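Local coordinates for HTH-type transcriptional activator AmpR (Citrobacter freundii, PDB 3KOS), which regulates transcription of the AmpC beta-lactamase gene as a LysR-type DNA-binding factor, the present chain being its effector-binding domain, at residues 16-21 / 43-48; 106-111 / 131-136. One frame throughout, in Å; residues are numbered along the deposited sequence.

In the fold
Interactions 1 and 2 each pair the two parallel strands of their own beta-alpha-beta unit, and they belong to different sheets of the effector-binding domain, their centres about 24 Å apart. Interaction 1 is buried: 43-48 lies on the outermost strand, 41-48, of the six-stranded sheet within the chain, and small residues, aliphatic branches and one imidazole fill the contact. Interaction 2, the pairing of two strands that form a small sheet within the chain, is only partly buried; L107 and F136 face a helix, while R108, V133 and V135 make a more open, mixed polar and apolar face. Both meet the second subunit, where T47 and Y110 are partners across the interface.

Interaction 1. Residues 16-21 / 43-48; sequences IGVVGT and LHISTH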
# COMPACT_ATOMS: atom_id res chain seq x y z
N ILE A 16 3.33 7.43 -15.99
CA ILE A 16 3.29 6.01 -15.73
C ILE A 16 2.65 5.71 -14.37
O ILE A 16 3.04 6.28 -13.37
CB ILE A 16 4.68 5.39 -15.78
CG1 ILE A 16 5.33 5.69 -17.14
CG2 ILE A 16 4.61 3.90 -15.54
CD1 ILE A 16 6.53 4.84 -17.45
N GLY A 17 1.67 4.81 -14.37
CA GLY A 17 1.03 4.34 -13.15
C GLY A 17 1.57 2.97 -12.79
O GLY A 17 1.42 2.02 -13.55
N VAL A 18 2.19 2.86 -11.61
CA VAL A 18 2.95 1.67 -11.25
C VAL A 18 2.34 1.00 -10.02
O VAL A 18 2.13 1.66 -9.00
CB VAL A 18 4.42 2.04 -10.91
CG1 VAL A 18 5.24 0.77 -10.62
CG2 VAL A 18 5.06 2.81 -12.07
N VAL A 19 2.06 -0.30 -10.09
CA VAL A 19 1.57 -1.00 -8.89
C VAL A 19 2.59 -0.79 -7.76
O VAL A 19 3.80 -0.90 -7.98
CB VAL A 19 1.27 -2.50 -9.16
CG1 VAL A 19 2.53 -3.24 -9.69
CG2 VAL A 19 0.72 -3.18 -7.92
N GLY A 20 2.10 -0.45 -6.57
CA GLY A 20 2.98 0.03 -5.52
C GLY A 20 4.08 -0.95 -5.17
O GLY A 20 5.23 -0.57 -4.91
N THR A 21 3.73 -2.23 -5.16
CA THR A 21 4.68 -3.28 -4.81
C THR A 21 5.90 -3.24 -5.73
O THR A 21 7.04 -3.37 -5.28
CB THR A 21 4.01 -4.65 -4.85
OG1 THR A 21 2.95 -4.67 -3.87
CG2 THR A 21 5.01 -5.75 -4.53
N LEU A 43 9.44 12.40 -16.23
CA LEU A 43 8.72 11.21 -15.81
C LEU A 43 7.78 11.52 -14.64
O LEU A 43 8.22 11.97 -13.59
CB LEU A 43 9.72 10.13 -15.40
CG LEU A 43 9.16 8.80 -14.90
CD1 LEU A 43 8.25 8.21 -15.94
CD2 LEU A 43 10.31 7.85 -14.58
N HIS A 44 6.49 11.30 -14.86
CA HIS A 44 5.48 11.50 -13.83
C HIS A 44 5.02 10.14 -13.32
O HIS A 44 4.30 9.43 -14.01
CB HIS A 44 4.27 12.24 -14.40
CG HIS A 44 4.56 13.65 -14.79
ND1 HIS A 44 3.91 14.73 -14.24
CD2 HIS A 44 5.45 14.16 -15.68
CE1 HIS A 44 4.37 15.84 -14.78
NE2 HIS A 44 5.31 15.53 -15.65
N ILE A 45 5.45 9.77 -12.12
CA ILE A 45 5.09 8.47 -11.57
C ILE A 45 3.97 8.58 -10.55
O ILE A 45 4.00 9.45 -9.69
CB ILE A 45 6.29 7.83 -10.87
CG1 ILE A 45 7.40 7.59 -11.90
CG2 ILE A 45 5.88 6.52 -10.21
CD1 ILE A 45 8.63 7.02 -11.31
N SER A 46 2.99 7.69 -10.65
CA SER A 46 1.96 7.56 -9.63
C SER A 46 1.83 6.08 -9.32
O SER A 46 2.16 5.25 -10.16
CB SER A 46 0.63 8.13 -10.13
OG SER A 46 0.20 7.46 -11.30
N THR A 47 1.39 5.74 -8.11
CA THR A 47 1.23 4.33 -7.77
C THR A 47 -0.24 3.96 -7.68
O THR A 47 -1.10 4.81 -7.47
CB THR A 47 1.94 3.96 -6.43
OG1 THR A 47 1.31 4.66 -5.35
CG2 THR A 47 3.42 4.33 -6.49
N HIS A 48 -0.52 2.67 -7.84
CA HIS A 48 -1.87 2.16 -7.74
C HIS A 48 -1.84 0.78 -7.08
O HIS A 48 -0.76 0.26 -6.80
CB HIS A 48 -2.54 2.10 -9.13
CG HIS A 48 -1.78 1.30 -10.16
ND1 HIS A 48 -1.79 -0.08 -10.17
CD2 HIS A 48 -1.03 1.68 -11.22
CE1 HIS A 48 -1.06 -0.51 -11.19
NE2 HIS A 48 -0.59 0.54 -11.84
O HOH W 1 0.57 -1.93 -4.42
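Parallel segments 16-19 and 43-48 are joined by backbone bonds from I16 N to H44 O, S46 N to I16 O, V18 N to S46 O and H48 N to V18 O. They belong to strands 12-19 and 41-48 of a beta-alpha-beta unit whose helix 20-37 crosses over between them, in the alpha/beta fold of a LysR effector-binding domain. The first three bonds are nearly straight. The last is bent: H48 N stands well above the carbonyl plane of V18, 3.1 Å from its O. A further bond, G20 N to H48 O at 3.0 Å, carries the pairing past V19, the N-cap residue, into the first turn of the helix.

Apolar contacts lie on the face turned to helix 20-37. I16 CG1 meets L43 CD1 at 4.0 Å, the two side chains lying at a slant, and V18 CG2 lies 4.2 Å from I45 CG2; these branched aliphatic residues suit a sheet face pressed on A23, L27 and L31 of the helix. T47 shares this face, but its OG1 bonds to D137 of the second subunit.

On the reverse face, H48 folds back over strand 16-19. Its CG stands between backbone N and carbonyl carbon (chi1 56°), which swings the ring across the chain where G17 has no side chain to obstruct it. V18 C and V19 N lie against one ring face, while V19 CB touches CE1 at 3.7 Å. ND1 accepts the backbone N-H of N50, leaving NE2 as donor in a weak bond to G17 O, 3.0 Å long and bent to 132°.

Interaction 2. Residues 106-111 / 131-136; sequences LLRSYR and HNVMVF
An arginine lies flat against a valine here: CG2 of V135 rests over one face of the R108 guanidinium, 3.7 Å from CZ. With chi1 at 65°, R108 starts off wedged against both backbone neighbours of its CA, then runs extended to NE, which steers the group there. Along the way its CG meets V133 CG1 at 3.7 Å, the two side chains crossing at about a right angle. NH1 turns back to its own strand and donates to S109 O at 2.8 Å, in the plane of that carbonyl, which limits the rotation of the guanidinium. Arginine suits this partly exposed face because its methylenes pack on V133 and its flat guanidinium on V135, while NH1 still bonds to S109 O.

CG1, the other branch of V135, reaches Y110 CD1 at 3.5 Å. The edge of the same tyrosine ring faces F136 O, and its OH bonds to T47 O of the second subunit. A water joins Y110 N to F136 O, bridging the two segments beyond the last direct backbone bond, F136 N to R108 O.

These strands, 106-109 and 133-136, are the two parallel strands of a beta-alpha-beta unit with helix 114-121 between them. Four backbone bonds pair them: L106 N to N132 O, M134 N to L106 O, R108 N to M134 O and F136 N to R108 O.

On the opposite face of the sheet from R108, L107 runs alongside M134 (a selenomethionine), and L107 CB lies 3.8 Å from F136 CE2. M142 of helix 139-147 covers L107 and F136, a place for large apolar groups. Back on the R108 face, at the start of the strand, L106 CG sits 3.7 Å from H131 CD2, and H131 NE2 is held by F104 O.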
# COMPACT_ATOMS: atom_id res chain seq x y z
N LEU A 106 -3.63 -16.38 8.18
CA LEU A 106 -3.02 -16.27 6.86
C LEU A 106 -3.31 -14.90 6.27
O LEU A 106 -4.39 -14.34 6.46
CB LEU A 106 -3.54 -17.37 5.94
CG LEU A 106 -3.25 -18.81 6.40
CD1 LEU A 106 -3.92 -19.82 5.48
CD2 LEU A 106 -1.74 -19.07 6.46
N LEU A 107 -2.33 -14.35 5.55
CA LEU A 107 -2.50 -13.09 4.85
C LEU A 107 -2.40 -13.41 3.37
O LEU A 107 -1.49 -14.12 2.95
CB LEU A 107 -1.38 -12.11 5.23
CG LEU A 107 -1.06 -12.00 6.73
CD1 LEU A 107 0.06 -10.99 6.99
CD2 LEU A 107 -2.28 -11.65 7.55
N ARG A 108 -3.34 -12.88 2.59
CA ARG A 108 -3.33 -13.11 1.15
C ARG A 108 -3.85 -11.90 0.38
O ARG A 108 -4.38 -10.96 0.97
CB ARG A 108 -4.15 -14.34 0.79
CG ARG A 108 -5.63 -14.21 1.08
CD ARG A 108 -6.40 -15.29 0.31
NE ARG A 108 -7.81 -15.35 0.67
CZ ARG A 108 -8.76 -14.59 0.13
NH1 ARG A 108 -8.46 -13.68 -0.78
NH2 ARG A 108 -10.01 -14.74 0.51
N SER A 109 -3.68 -11.92 -0.94
CA SER A 109 -4.22 -10.87 -1.79
C SER A 109 -5.68 -11.18 -2.10
O SER A 109 -6.24 -12.15 -1.56
CB SER A 109 -3.46 -10.81 -3.11
OG SER A 109 -3.90 -11.86 -3.96
N TYR A 110 -6.29 -10.38 -2.96
CA TYR A 110 -7.67 -10.62 -3.38
C TYR A 110 -7.86 -11.90 -4.19
O TYR A 110 -8.99 -12.25 -4.53
CB TYR A 110 -8.20 -9.44 -4.19
CG TYR A 110 -8.70 -8.28 -3.37
CD1 TYR A 110 -7.95 -7.75 -2.33
CD2 TYR A 110 -9.92 -7.68 -3.66
CE1 TYR A 110 -8.40 -6.66 -1.59
CE2 TYR A 110 -10.38 -6.60 -2.94
CZ TYR A 110 -9.62 -6.09 -1.90
OH TYR A 110 -10.08 -5.01 -1.18
N ARG A 111 -6.77 -12.59 -4.52
CA ARG A 111 -6.87 -13.92 -5.13
C ARG A 111 -7.10 -15.02 -4.10
O ARG A 111 -6.22 -15.35 -3.30
CB ARG A 111 -5.63 -14.24 -5.96
CG ARG A 111 -5.58 -15.70 -6.35
CD ARG A 111 -5.07 -15.85 -7.76
NE ARG A 111 -5.25 -17.22 -8.23
CZ ARG A 111 -4.83 -17.64 -9.42
NH1 ARG A 111 -4.22 -16.78 -10.22
NH2 ARG A 111 -5.02 -18.90 -9.80
N HIS A 131 -10.36 -20.95 8.48
CA HIS A 131 -9.08 -20.46 8.98
C HIS A 131 -9.07 -18.93 8.96
O HIS A 131 -9.64 -18.32 8.06
CB HIS A 131 -7.92 -21.00 8.14
CG HIS A 131 -6.60 -20.89 8.81
ND1 HIS A 131 -6.02 -21.93 9.51
CD2 HIS A 131 -5.73 -19.85 8.91
CE1 HIS A 131 -4.86 -21.54 10.01
NE2 HIS A 131 -4.66 -20.28 9.65
N ASN A 132 -8.47 -18.31 9.98
CA ASN A 132 -8.38 -16.86 10.04
C ASN A 132 -7.59 -16.35 8.85
O ASN A 132 -6.43 -16.72 8.66
CB ASN A 132 -7.70 -16.40 11.33
CG ASN A 132 -8.57 -16.61 12.56
OD1 ASN A 132 -8.06 -16.81 13.67
ND2 ASN A 132 -9.88 -16.56 12.37
N VAL A 133 -8.20 -15.49 8.04
CA VAL A 133 -7.51 -14.90 6.89
C VAL A 133 -7.77 -13.41 6.81
O VAL A 133 -8.89 -12.96 7.06
CB VAL A 133 -7.97 -15.54 5.56
CG1 VAL A 133 -7.24 -14.89 4.38
CG2 VAL A 133 -7.69 -17.03 5.57
N MSE A 134 -6.74 -12.65 6.46
CA MSE A 134 -6.90 -11.23 6.16
C MSE A 134 -6.48 -10.98 4.72
O MSE A 134 -5.51 -11.57 4.25
CB MSE A 134 -6.07 -10.38 7.12
CG MSE A 134 -6.18 -10.86 8.56
SE MSE A 134 -5.23 -9.67 9.80
CE MSE A 134 -6.63 -8.34 9.80
N VAL A 135 -7.23 -10.13 4.04
CA VAL A 135 -7.11 -9.96 2.60
C VAL A 135 -6.58 -8.57 2.24
O VAL A 135 -7.09 -7.58 2.75
CB VAL A 135 -8.49 -10.16 1.93
CG1 VAL A 135 -8.41 -9.90 0.43
CG2 VAL A 135 -9.01 -11.57 2.22
N PHE A 136 -5.59 -8.50 1.36
CA PHE A 136 -4.90 -7.25 1.07
C PHE A 136 -4.91 -6.84 -0.40
O PHE A 136 -4.66 -7.66 -1.28
CB PHE A 136 -3.45 -7.34 1.53
CG PHE A 136 -3.32 -7.49 3.01
CD1 PHE A 136 -3.17 -6.37 3.81
CD2 PHE A 136 -3.40 -8.73 3.60
CE1 PHE A 136 -3.07 -6.50 5.19
CE2 PHE A 136 -3.31 -8.87 4.98
CZ PHE A 136 -3.15 -7.76 5.78
O HOH W 2 -4.89 -7.95 -4.24